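Local coordinates for protein giardin subunit alpha-1 (PDB 4EVF) that binds calcium and, in a calcium-dependent way, phosphatidylserine-containing membranes, as an annexin implicated in attachment of the Giardia parasite to the intestinal mucosa, at residues L260-A265 against T290-K295. Residues are numbered along the deposited sequence; the frame is centred on the assembly and turned at random.
Sequences LGAKHA and TLWRVK
Lys263, in the short helix 262-265, lays its side chain along Val294 and reaches the carbonyl of Arg293, in the chain end that follows helix 284-292. Its CB lies against Val294 CG1 at 3.5 Å, CG rests more loosely on that methyl at 4.1 Å, and CD presses on it at 3.4 Å; the first and last of these are tighter than ordinary carbon packing, and the two side chains run past each other in opposite directions. With CG set between the backbone N and the carbonyl carbon (chi1 53°) and the chain extended beyond it, CE passes on to Arg293 O, which accepts a hydrogen bond from NZ at 3.0 Å. The C=O...NZ angle is 133°, and the donor is tilted 20° from the carbonyl plane. Arg293 leaves helical geometry with positive phi, and two hydrogen bonds return to the final turn, a Schellman motif. In this annexin, the contact lies largely in what is predicted to be the fourth repeat, where it joins a short helix to the C-terminal end of the chain. The extended side chain of Arg293 runs to Leu260, whose CD1 stands over the centre of one guanidinium face, 3.7 Å from CZ, the two side chains crossing at about a right angle. NH2 of the same guanidinium bonds to Ser28 O, which ties it to helix 20-28. Leu260's other methyl, CD2, lies 3.6 Å from Leu291 O. Deeper in, Ala262 CB approaches the Trp292 ring obliquely, 3.8 Å from CZ3, while Trp292 NE1 is hydrogen-bonded to Thr252 OG1 in helix 245-255. A water donates to both Leu260 O and Trp292 O, the latter at 2.7 Å, and weakly accepts from Lys263 N, bridging the two backbones beside the lysine chain.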
loop_
_atom_site.group_PDB
_atom_site.type_symbol
_atom_site.label_atom_id
_atom_site.label_comp_id
_atom_site.label_asym_id
_atom_site.label_seq_id
_atom_site.Cartn_x
_atom_site.Cartn_y
_atom_site.Cartn_z
ATOM N N LEU A 260 -3.427 -6.427 7.892
ATOM C CA LEU A 260 -3.869 -6.240 9.272
ATOM C C LEU A 260 -2.823 -6.617 10.333
ATOM O O LEU A 260 -2.979 -6.282 11.506
ATOM C CB LEU A 260 -5.215 -6.926 9.524
ATOM C CG LEU A 260 -6.406 -6.187 8.908
ATOM C CD1 LEU A 260 -7.670 -7.029 8.987
ATOM C CD2 LEU A 260 -6.622 -4.814 9.570
ATOM N N GLY A 261 -1.760 -7.305 9.920
ATOM C CA GLY A 261 -0.649 -7.602 10.811
ATOM C C GLY A 261 0.218 -6.377 11.081
ATOM O O GLY A 261 1.190 -6.427 11.833
ATOM N N ALA A 262 -0.152 -5.261 10.467
ATOM C CA ALA A 262 0.600 -4.024 10.617
ATOM C C ALA A 262 0.727 -3.623 12.090
ATOM O O ALA A 262 1.793 -3.185 12.532
ATOM C CB ALA A 262 -0.044 -2.926 9.798
ATOM N N LYS A 263 -0.345 -3.796 12.864
ATOM C CA LYS A 263 -0.316 -3.346 14.257
ATOM C C LYS A 263 0.778 -4.024 15.098
ATOM O O LYS A 263 1.336 -3.417 16.017
ATOM C CB LYS A 263 -1.693 -3.479 14.913
ATOM C CG LYS A 263 -2.304 -4.848 14.807
ATOM C CD LYS A 263 -3.733 -4.852 15.346
ATOM C CE LYS A 263 -4.481 -6.091 14.869
ATOM N NZ LYS A 263 -5.836 -6.190 15.472
ATOM N N HIS A 264 1.096 -5.271 14.769
ATOM C CA HIS A 264 2.108 -6.021 15.503
ATOM C C HIS A 264 3.503 -5.615 15.054
ATOM O O HIS A 264 4.415 -5.451 15.875
ATOM C CB HIS A 264 1.881 -7.524 15.324
ATOM C CG HIS A 264 0.510 -7.969 15.737
ATOM N ND1 HIS A 264 0.132 -8.086 17.059
ATOM C CD2 HIS A 264 -0.583 -8.298 15.004
ATOM C CE1 HIS A 264 -1.129 -8.477 17.123
ATOM N NE2 HIS A 264 -1.583 -8.617 15.890
ATOM N N ALA A 265 3.660 -5.429 13.749
ATOM C CA ALA A 265 4.931 -4.990 13.197
ATOM C C ALA A 265 5.189 -3.533 13.555
ATOM O O ALA A 265 6.318 -3.052 13.472
ATOM C CB ALA A 265 4.947 -5.169 11.689
ATOM N N THR A 290 -10.607 2.002 13.798
ATOM C CA THR A 290 -11.574 0.935 13.546
ATOM C C THR A 290 -11.066 0.009 12.432
ATOM O O THR A 290 -10.986 -1.216 12.602
ATOM C CB THR A 290 -12.949 1.502 13.152
ATOM O OG1 THR A 290 -13.418 2.390 14.175
ATOM C CG2 THR A 290 -13.958 0.375 12.966
ATOM N N LEU A 291 -10.710 0.603 11.300
ATOM C CA LEU A 291 -10.282 -0.162 10.129
ATOM C C LEU A 291 -9.013 -0.969 10.369
ATOM O O LEU A 291 -8.875 -2.068 9.829
ATOM C CB LEU A 291 -10.134 0.738 8.900
ATOM C CG LEU A 291 -11.416 1.428 8.414
ATOM C CD1 LEU A 291 -11.112 2.597 7.481
ATOM C CD2 LEU A 291 -12.350 0.413 7.733
ATOM N N TRP A 292 -8.096 -0.438 11.183
ATOM C CA TRP A 292 -6.819 -1.100 11.438
ATOM C C TRP A 292 -6.868 -2.002 12.667
ATOM O O TRP A 292 -5.897 -2.672 12.996
ATOM C CB TRP A 292 -5.670 -0.087 11.522
ATOM C CG TRP A 292 -5.312 0.453 10.185
ATOM C CD1 TRP A 292 -5.680 1.660 9.656
ATOM C CD2 TRP A 292 -4.551 -0.216 9.174
ATOM N NE1 TRP A 292 -5.177 1.784 8.382
ATOM C CE2 TRP A 292 -4.471 0.652 8.068
ATOM C CE3 TRP A 292 -3.905 -1.460 9.107
ATOM C CZ2 TRP A 292 -3.787 0.316 6.902
ATOM C CZ3 TRP A 292 -3.221 -1.792 7.945
ATOM C CH2 TRP A 292 -3.172 -0.907 6.858
ATOM N N ARG A 293 -8.031 -2.034 13.310
ATOM C CA ARG A 293 -8.289 -2.894 14.461
ATOM C C ARG A 293 -7.372 -2.585 15.637
ATOM O O ARG A 293 -6.796 -3.482 16.250
ATOM C CB ARG A 293 -8.218 -4.378 14.080
ATOM C CG ARG A 293 -9.383 -4.821 13.223
ATOM C CD ARG A 293 -9.387 -6.335 13.007
ATOM N NE ARG A 293 -10.326 -6.700 11.955
ATOM C CZ ARG A 293 -10.388 -7.905 11.394
ATOM N NH1 ARG A 293 -9.561 -8.868 11.783
ATOM N NH2 ARG A 293 -11.274 -8.147 10.434
ATOM N N VAL A 294 -7.259 -1.313 15.953
ATOM C CA VAL A 294 -6.522 -0.915 17.107
ATOM C C VAL A 294 -7.305 0.157 17.901
ATOM O O VAL A 294 -6.781 1.199 18.187
ATOM C CB VAL A 294 -5.088 -0.465 16.779
ATOM C CG1 VAL A 294 -4.353 -1.601 16.138
ATOM C CG2 VAL A 294 -5.046 0.674 15.857
ATOM N N LYS A 295 -8.552 -0.146 18.263
ATOM C CA LYS A 295 -9.307 0.688 19.189
ATOM C C LYS A 295 -8.638 0.654 20.555
ATOM O O LYS A 295 -8.910 1.499 21.413
ATOM C CB LYS A 295 -10.742 0.183 19.318
ATOM C CG LYS A 295 -11.514 0.113 18.017
ATOM C CD LYS A 295 -12.877 -0.549 18.236
ATOM C CE LYS A 295 -13.660 -0.612 16.941
ATOM N NZ LYS A 295 -14.511 0.609 16.845
HETATM O O HOH W 1 -3.500 -3.279 11.866
#